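Local coordinates for arginase (PDB 6VSS), which hydrolyses L-arginine to urea and L-ornithine, and agmatine to urea and putrescine, using two manganese ions in each subunit of a homohexamer, at residues S64-V69 against L154-D159; V69-H74 against D159-F164; L181-H186 against V266-D271. All blocks are in the same frame, centred on the assembly; numbering follows the deposited sequence.

Interaction 1: S64-V69 against L154-D159; sequences SSLLGV and LVLGGD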
# COMPACT_ATOMS: atom_id res chain seq x y z
N SER B 64 18.38 29.34 10.78
CA SER B 64 17.17 28.51 11.02
C SER B 64 17.64 27.26 11.80
O SER B 64 18.53 26.52 11.32
CB SER B 64 16.45 28.17 9.70
OG SER B 64 15.94 29.32 9.04
N SER B 65 17.05 27.06 12.97
CA SER B 65 17.45 26.08 14.01
C SER B 65 16.25 25.20 14.37
O SER B 65 15.19 25.74 14.84
CB SER B 65 18.00 26.82 15.18
OG SER B 65 18.98 27.71 14.68
N LEU B 66 16.34 23.90 14.02
CA LEU B 66 15.22 22.97 14.16
C LEU B 66 15.07 22.64 15.64
O LEU B 66 15.99 22.12 16.24
CB LEU B 66 15.48 21.72 13.32
CG LEU B 66 15.81 22.00 11.87
CD1 LEU B 66 15.76 20.74 11.01
CD2 LEU B 66 14.84 23.01 11.34
N LEU B 67 13.89 22.90 16.17
CA LEU B 67 13.42 22.41 17.49
C LEU B 67 12.17 21.57 17.26
O LEU B 67 11.16 22.11 16.77
CB LEU B 67 13.19 23.63 18.39
CG LEU B 67 12.76 23.33 19.82
CD1 LEU B 67 13.97 22.93 20.65
CD2 LEU B 67 12.04 24.52 20.44
N GLY B 68 12.29 20.26 17.49
CA GLY B 68 11.20 19.29 17.52
C GLY B 68 10.35 19.43 18.78
O GLY B 68 10.91 19.60 19.91
N VAL B 69 9.03 19.40 18.56
CA VAL B 69 8.02 19.29 19.65
C VAL B 69 7.09 18.15 19.24
O VAL B 69 6.07 18.38 18.58
CB VAL B 69 7.31 20.63 19.87
CG1 VAL B 69 6.40 20.56 21.08
CG2 VAL B 69 8.31 21.78 19.98
N LEU B 154 13.02 27.34 14.05
CA LEU B 154 12.14 26.66 13.05
C LEU B 154 11.63 25.38 13.75
O LEU B 154 12.36 24.42 13.91
CB LEU B 154 12.91 26.47 11.74
CG LEU B 154 12.04 26.28 10.50
CD1 LEU B 154 12.86 26.25 9.20
CD2 LEU B 154 11.25 24.97 10.64
N VAL B 155 10.43 25.46 14.31
CA VAL B 155 9.84 24.37 15.11
C VAL B 155 9.28 23.27 14.19
O VAL B 155 8.53 23.58 13.21
CB VAL B 155 8.82 24.95 16.10
CG1 VAL B 155 8.06 23.86 16.82
CG2 VAL B 155 9.53 25.89 17.09
N LEU B 156 9.58 22.02 14.51
CA LEU B 156 8.92 20.87 13.82
C LEU B 156 7.90 20.23 14.76
O LEU B 156 8.30 19.85 15.91
CB LEU B 156 9.94 19.82 13.45
CG LEU B 156 11.12 20.33 12.66
CD1 LEU B 156 12.06 19.17 12.46
CD2 LEU B 156 10.68 20.94 11.34
N GLY B 157 6.61 20.26 14.35
CA GLY B 157 5.53 19.58 15.08
C GLY B 157 5.48 18.14 14.60
O GLY B 157 6.15 17.76 13.64
N GLY B 158 4.61 17.37 15.25
CA GLY B 158 3.74 17.90 16.27
C GLY B 158 2.45 18.41 15.66
O GLY B 158 2.46 18.87 14.52
N ASP B 159 1.37 18.37 16.43
CA ASP B 159 0.07 18.95 16.02
C ASP B 159 0.08 20.46 16.22
O ASP B 159 1.05 21.04 16.80
CB ASP B 159 -1.04 18.20 16.71
CG ASP B 159 -1.24 18.62 18.15
OD1 ASP B 159 -0.98 19.79 18.42
OD2 ASP B 159 -1.72 17.74 18.97
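Leu66 and Leu154 lie side by side and point the same way from two neighbouring strands of the parallel sheet at the centre of the arginase α/β fold. The CD2 methyl of Leu66 rests 4.0 Å from CB of Leu154. With CG of Leu66 anti to its carbonyl carbon (chi1 -53°), CD2 is brought alongside Leu154, and it also comes close to the Leu154 carbonyl. Farther along the same face Leu66 CD1 approaches Leu156 CD1 at 4.3 Å, and the leucine layer is covered by helices 84-92 and 323-339. On the other face the branches of Val69 and Val155 meet at an oblique angle, CG2 of the first 3.8 Å from CG1 of the second, while Leu67 turns to helix 131-146.

Four backbone bonds hold the strands in parallel register. Leu154 N gives to Ser65 O and Leu67 N to Leu154 O; Leu156 N then gives to Leu67 O at 2.8 Å. The last, Val69 N to Leu156 O at 2.8 Å, is the straightest, at 169°. Farther on, Gly158 follows a cis peptide bond and has positive phi. A side chain there would probably run into the Val69 carbonyl; instead Gly158 CA comes within 3.3 Å of Val69 O in a CA-H...O contact.

Interaction 2: V69-H74 against D159-F164; sequences VPLGHH and DHSISF. With MN (manganese (II) ion), chain J.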
# COMPACT_ATOMS: atom_id res chain seq x y z
N VAL B 69 9.03 19.40 18.56
CA VAL B 69 8.02 19.29 19.65
C VAL B 69 7.09 18.15 19.24
O VAL B 69 6.07 18.38 18.58
CB VAL B 69 7.31 20.63 19.87
CG1 VAL B 69 6.40 20.56 21.08
CG2 VAL B 69 8.31 21.78 19.98
N PRO B 70 7.53 16.90 19.54
CA PRO B 70 6.80 15.67 19.21
C PRO B 70 5.60 15.43 20.14
O PRO B 70 5.67 14.61 20.98
CB PRO B 70 7.87 14.60 19.38
CG PRO B 70 8.75 15.17 20.49
CD PRO B 70 8.83 16.64 20.19
N LEU B 71 4.55 16.21 19.94
CA LEU B 71 3.30 16.27 20.73
C LEU B 71 2.12 16.07 19.79
O LEU B 71 1.98 16.84 18.80
CB LEU B 71 3.30 17.63 21.39
CG LEU B 71 2.14 17.92 22.32
CD1 LEU B 71 2.53 19.04 23.26
CD2 LEU B 71 0.87 18.25 21.53
N GLY B 72 1.33 15.03 20.05
CA GLY B 72 0.14 14.63 19.27
C GLY B 72 -1.08 14.63 20.11
O GLY B 72 -2.18 14.49 19.53
N HIS B 73 -0.95 14.84 21.43
CA HIS B 73 -2.08 14.52 22.34
C HIS B 73 -3.18 15.60 22.28
O HIS B 73 -4.19 15.47 22.99
CB HIS B 73 -1.60 14.18 23.75
CG HIS B 73 -1.12 15.36 24.53
ND1 HIS B 73 0.14 15.85 24.37
CD2 HIS B 73 -1.72 16.07 25.52
CE1 HIS B 73 0.30 16.88 25.19
NE2 HIS B 73 -0.84 17.02 25.94
N HIS B 74 -2.98 16.66 21.51
CA HIS B 74 -3.94 17.78 21.40
C HIS B 74 -4.77 17.60 20.13
O HIS B 74 -5.64 18.41 19.91
CB HIS B 74 -3.20 19.14 21.51
CG HIS B 74 -2.79 19.46 22.90
ND1 HIS B 74 -3.50 19.00 24.00
CD2 HIS B 74 -1.72 20.12 23.40
CE1 HIS B 74 -2.92 19.39 25.11
NE2 HIS B 74 -1.81 20.07 24.77
N ASP B 159 1.37 18.37 16.43
CA ASP B 159 0.07 18.95 16.02
C ASP B 159 0.08 20.46 16.22
O ASP B 159 1.05 21.04 16.80
CB ASP B 159 -1.04 18.20 16.71
CG ASP B 159 -1.24 18.62 18.15
OD1 ASP B 159 -0.98 19.79 18.42
OD2 ASP B 159 -1.72 17.74 18.97
N HIS B 160 -0.95 21.12 15.71
CA HIS B 160 -0.88 22.57 15.51
C HIS B 160 -0.94 23.29 16.85
O HIS B 160 -0.63 24.45 16.83
CB HIS B 160 -1.90 23.04 14.46
CG HIS B 160 -1.36 24.17 13.66
ND1 HIS B 160 -1.81 24.50 12.40
CD2 HIS B 160 -0.44 25.10 14.00
CE1 HIS B 160 -1.08 25.53 11.96
NE2 HIS B 160 -0.27 25.92 12.92
N SER B 161 -1.29 22.64 17.96
CA SER B 161 -1.45 23.26 19.31
C SER B 161 -0.16 23.98 19.73
O SER B 161 -0.22 24.99 20.55
CB SER B 161 -1.82 22.24 20.36
OG SER B 161 -0.84 21.23 20.46
N ILE B 162 0.95 23.50 19.21
CA ILE B 162 2.30 23.96 19.64
C ILE B 162 2.52 25.42 19.20
O ILE B 162 3.28 26.15 19.86
CB ILE B 162 3.38 22.99 19.12
CG1 ILE B 162 3.51 23.05 17.60
CG2 ILE B 162 3.15 21.57 19.60
CD1 ILE B 162 4.71 22.38 17.13
N SER B 163 1.85 25.90 18.17
CA SER B 163 2.15 27.25 17.63
C SER B 163 1.82 28.29 18.71
O SER B 163 2.52 29.29 18.79
CB SER B 163 1.41 27.53 16.36
OG SER B 163 1.83 26.71 15.28
N PHE B 164 0.84 28.02 19.58
CA PHE B 164 0.49 28.98 20.67
C PHE B 164 1.72 29.22 21.53
O PHE B 164 2.24 30.33 21.52
CB PHE B 164 -0.74 28.57 21.49
CG PHE B 164 -0.86 29.30 22.80
CD1 PHE B 164 -0.86 30.69 22.85
CD2 PHE B 164 -1.04 28.61 23.98
CE1 PHE B 164 -1.00 31.37 24.08
CE2 PHE B 164 -1.22 29.28 25.19
CZ PHE B 164 -1.18 30.65 25.24
MN MN J . -3.77 23.76 11.77
O HOH W 1 -5.56 22.78 11.48
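A buried contact between a loop and the 3-10 turn that leads into a helix, Leu71 to Asp159 and His74 to Ser161 among its pairs, joins the segments leaving two adjacent strands of the parallel α/β sheet, at the C-terminal edge where the arginase active site lies. Residues 69-74 follow strand 63-69, with Pro70 at the centre of an inverse gamma turn, and residues 159-164 run on into helix 163-174. The backbone link is Asp159 N to Leu71 O, 2.9 Å and nearly straight at 164°.

The Asp159 carboxylate serves both segments. Its CG sits between the backbone N and the carbonyl carbon (chi1 79°), which places the carboxylate between them. OD1 accepts from Ser161 N in an Asx turn and, through its syn lone pair, from Ser161 OG. OD2 takes a weak, bent bond from His74 N at 3.0 Å, linking it to the 69-74 loop, and forms a hydrogen bond with the Ser75 hydroxyl. The Leu71 side chain slants across the carboxylate, its CD2 methyl 3.6 Å from Ser161 OG. At the apolar end Val69 CG1 packs on Ile162 CG2 at 3.7 Å, the two side chains running past each other in opposite directions.

Between Asp159 and Ser161, His160 points away from the 69-74 loop. Its backbone N is bonded to Glu312, a probable substrate-binding residue, and its ring ND1 binds a manganese ion at 2.2 Å. On the other side of the turn Ser161 OG lies at the edge of the His74 ring, in its plane, 3.3 Å from CD2.

Interaction 3: L181-H186 against V266-D271; sequences LHFDAH and VSIDVD. With MN (manganese (II) ion), chain I; MN (manganese (II) ion), chain J.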
# COMPACT_ATOMS: atom_id res chain seq x y z
N LEU B 181 1.94 34.66 9.00
CA LEU B 181 1.50 34.06 7.74
C LEU B 181 1.28 32.61 8.09
O LEU B 181 2.24 32.00 8.60
CB LEU B 181 2.59 34.19 6.68
CG LEU B 181 2.28 33.40 5.42
CD1 LEU B 181 0.95 33.83 4.82
CD2 LEU B 181 3.43 33.59 4.43
N HIS B 182 0.04 32.13 7.94
CA HIS B 182 -0.42 30.84 8.46
C HIS B 182 -1.02 30.10 7.27
O HIS B 182 -2.02 30.59 6.71
CB HIS B 182 -1.35 31.09 9.63
CG HIS B 182 -2.20 29.92 10.04
ND1 HIS B 182 -3.50 30.08 10.50
CD2 HIS B 182 -1.92 28.60 10.13
CE1 HIS B 182 -3.97 28.90 10.87
NE2 HIS B 182 -3.02 27.98 10.62
N PHE B 183 -0.42 28.99 6.89
CA PHE B 183 -0.96 28.05 5.87
C PHE B 183 -1.72 26.94 6.58
O PHE B 183 -1.17 26.28 7.44
CB PHE B 183 0.15 27.47 5.00
CG PHE B 183 0.90 28.51 4.20
CD1 PHE B 183 2.05 29.10 4.70
CD2 PHE B 183 0.54 28.82 2.90
CE1 PHE B 183 2.79 30.01 3.97
CE2 PHE B 183 1.26 29.77 2.16
CZ PHE B 183 2.36 30.37 2.71
N ASP B 184 -2.96 26.74 6.19
CA ASP B 184 -3.80 25.71 6.84
C ASP B 184 -5.04 25.42 5.99
O ASP B 184 -5.52 26.33 5.37
CB ASP B 184 -4.13 26.21 8.23
CG ASP B 184 -4.31 25.10 9.24
OD1 ASP B 184 -4.77 23.99 8.88
OD2 ASP B 184 -3.86 25.35 10.34
N ALA B 185 -5.59 24.21 6.02
CA ALA B 185 -6.99 23.95 5.61
C ALA B 185 -7.98 24.56 6.61
O ALA B 185 -9.15 24.86 6.20
CB ALA B 185 -7.23 22.47 5.43
N HIS B 186 -7.55 24.79 7.86
CA HIS B 186 -8.43 24.99 9.03
C HIS B 186 -8.01 26.27 9.71
O HIS B 186 -6.83 26.52 9.86
CB HIS B 186 -8.32 23.86 10.07
CG HIS B 186 -8.41 22.50 9.49
ND1 HIS B 186 -7.27 21.71 9.20
CD2 HIS B 186 -9.50 21.79 9.10
CE1 HIS B 186 -7.72 20.58 8.62
NE2 HIS B 186 -9.08 20.60 8.56
N VAL B 266 6.05 32.43 10.54
CA VAL B 266 5.45 31.65 9.42
C VAL B 266 5.07 30.25 9.90
O VAL B 266 5.95 29.48 10.20
CB VAL B 266 6.34 31.57 8.18
CG1 VAL B 266 5.64 30.78 7.08
CG2 VAL B 266 6.73 32.96 7.66
N SER B 267 3.78 29.96 10.00
CA SER B 267 3.26 28.66 10.49
C SER B 267 2.73 27.88 9.29
O SER B 267 1.77 28.34 8.63
CB SER B 267 2.22 28.91 11.51
OG SER B 267 1.63 27.68 11.92
N ILE B 268 3.33 26.76 8.96
CA ILE B 268 2.86 25.92 7.82
C ILE B 268 2.19 24.64 8.37
O ILE B 268 2.93 23.72 8.89
CB ILE B 268 4.00 25.62 6.85
CG1 ILE B 268 4.85 26.89 6.62
CG2 ILE B 268 3.41 25.01 5.57
CD1 ILE B 268 5.89 26.81 5.54
N ASP B 269 0.86 24.55 8.25
CA ASP B 269 0.15 23.26 8.47
C ASP B 269 0.18 22.46 7.14
O ASP B 269 -0.24 22.98 6.13
CB ASP B 269 -1.21 23.53 9.10
CG ASP B 269 -2.02 22.28 9.40
OD1 ASP B 269 -1.74 21.25 8.74
OD2 ASP B 269 -3.01 22.39 10.16
N VAL B 270 0.81 21.29 7.15
CA VAL B 270 0.98 20.41 5.95
C VAL B 270 -0.41 20.14 5.33
O VAL B 270 -0.46 19.97 4.11
CB VAL B 270 1.70 19.09 6.29
CG1 VAL B 270 1.83 18.18 5.06
CG2 VAL B 270 3.07 19.37 6.88
N ASP B 271 -1.49 20.13 6.13
CA ASP B 271 -2.86 19.88 5.60
C ASP B 271 -3.37 21.08 4.83
O ASP B 271 -4.37 20.83 4.15
CB ASP B 271 -3.92 19.38 6.58
CG ASP B 271 -4.43 20.37 7.59
OD1 ASP B 271 -4.27 21.57 7.45
OD2 ASP B 271 -4.93 19.90 8.56
MN MN I . -4.99 21.88 9.60
MN MN J . -3.77 23.76 11.77
O HOH W 1 -5.56 22.78 11.48
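Strands 181-183 and 266-269 run parallel, their axes 4.7 Å apart and only 5° from alignment, joined by Ser267 N to Leu181 O, Phe183 N to Ser267 O and Asp269 N to Phe183 O. Residues at their ends supply most ligands of arginase's two-manganese centre. Asp184 bridges the metals, OD1 on the ion held by His186 and Asp271, OD2 on the one that His160 and Asp188 complete. Asp269 bridges through OD2 alone, 2.1 Å from the former and 2.2 Å from the latter. The two carboxylates cross obliquely, their planes 63° apart, and Asp184 OD1 lies just 2.7 Å from Asp269 OD2, a crowding of anionic oxygens that the cations probably offset. Asp271 chelates its ion with both oxygens; His186, crossing that carboxylate at about a right angle, adds ND1 at 2.3 Å, its NE2 hydrogen-bonded to Glu285. A water bridges both ions.

Asx turns at Asp184 and Asp269 help fix these ligands, and Ala185 N reaches Asp271 OD1 from above the carboxylate plane. In the second shell, His182 NE2 gives to the anti lone pair of Asp184 OD2 at 2.8 Å; CG of His182 lies anti to the backbone N (chi1 164°), swinging the ring to the metal side. A leucine at His182 has no N-H to offer, and Asp184 would probably be less firmly oriented between the ions.

On the other face Phe183 lies alongside Ile268, CD1 to CG1 4.1 Å, beneath helices 291-300 and 323-339; strand 213-221 is the sheet's next strand, beyond 181-183 from 266-269.

Overall arrangement
All three contacts are buried within one subunit, but their chemistry follows their place in the fold. Interaction 1 is sheet core, with backbone bonds and aliphatic packing, whereas interaction 3 pairs two other strands of the same sheet and ends in metal-bound carboxylates. The two do not touch, their centres being about 14 Å apart. Interaction 2 lies between them in character, a polar loop contact with an apolar end. It shares Val69 and Asp159 with interaction 1, and Ile162 CD1 packs 3.7 Å from Val155 CG1. Toward interaction 3 it supplies His160, which binds the manganese ion shared with Asp184 and Asp269 and probably hydrogen-bonds through NE2 to Ser267 OG.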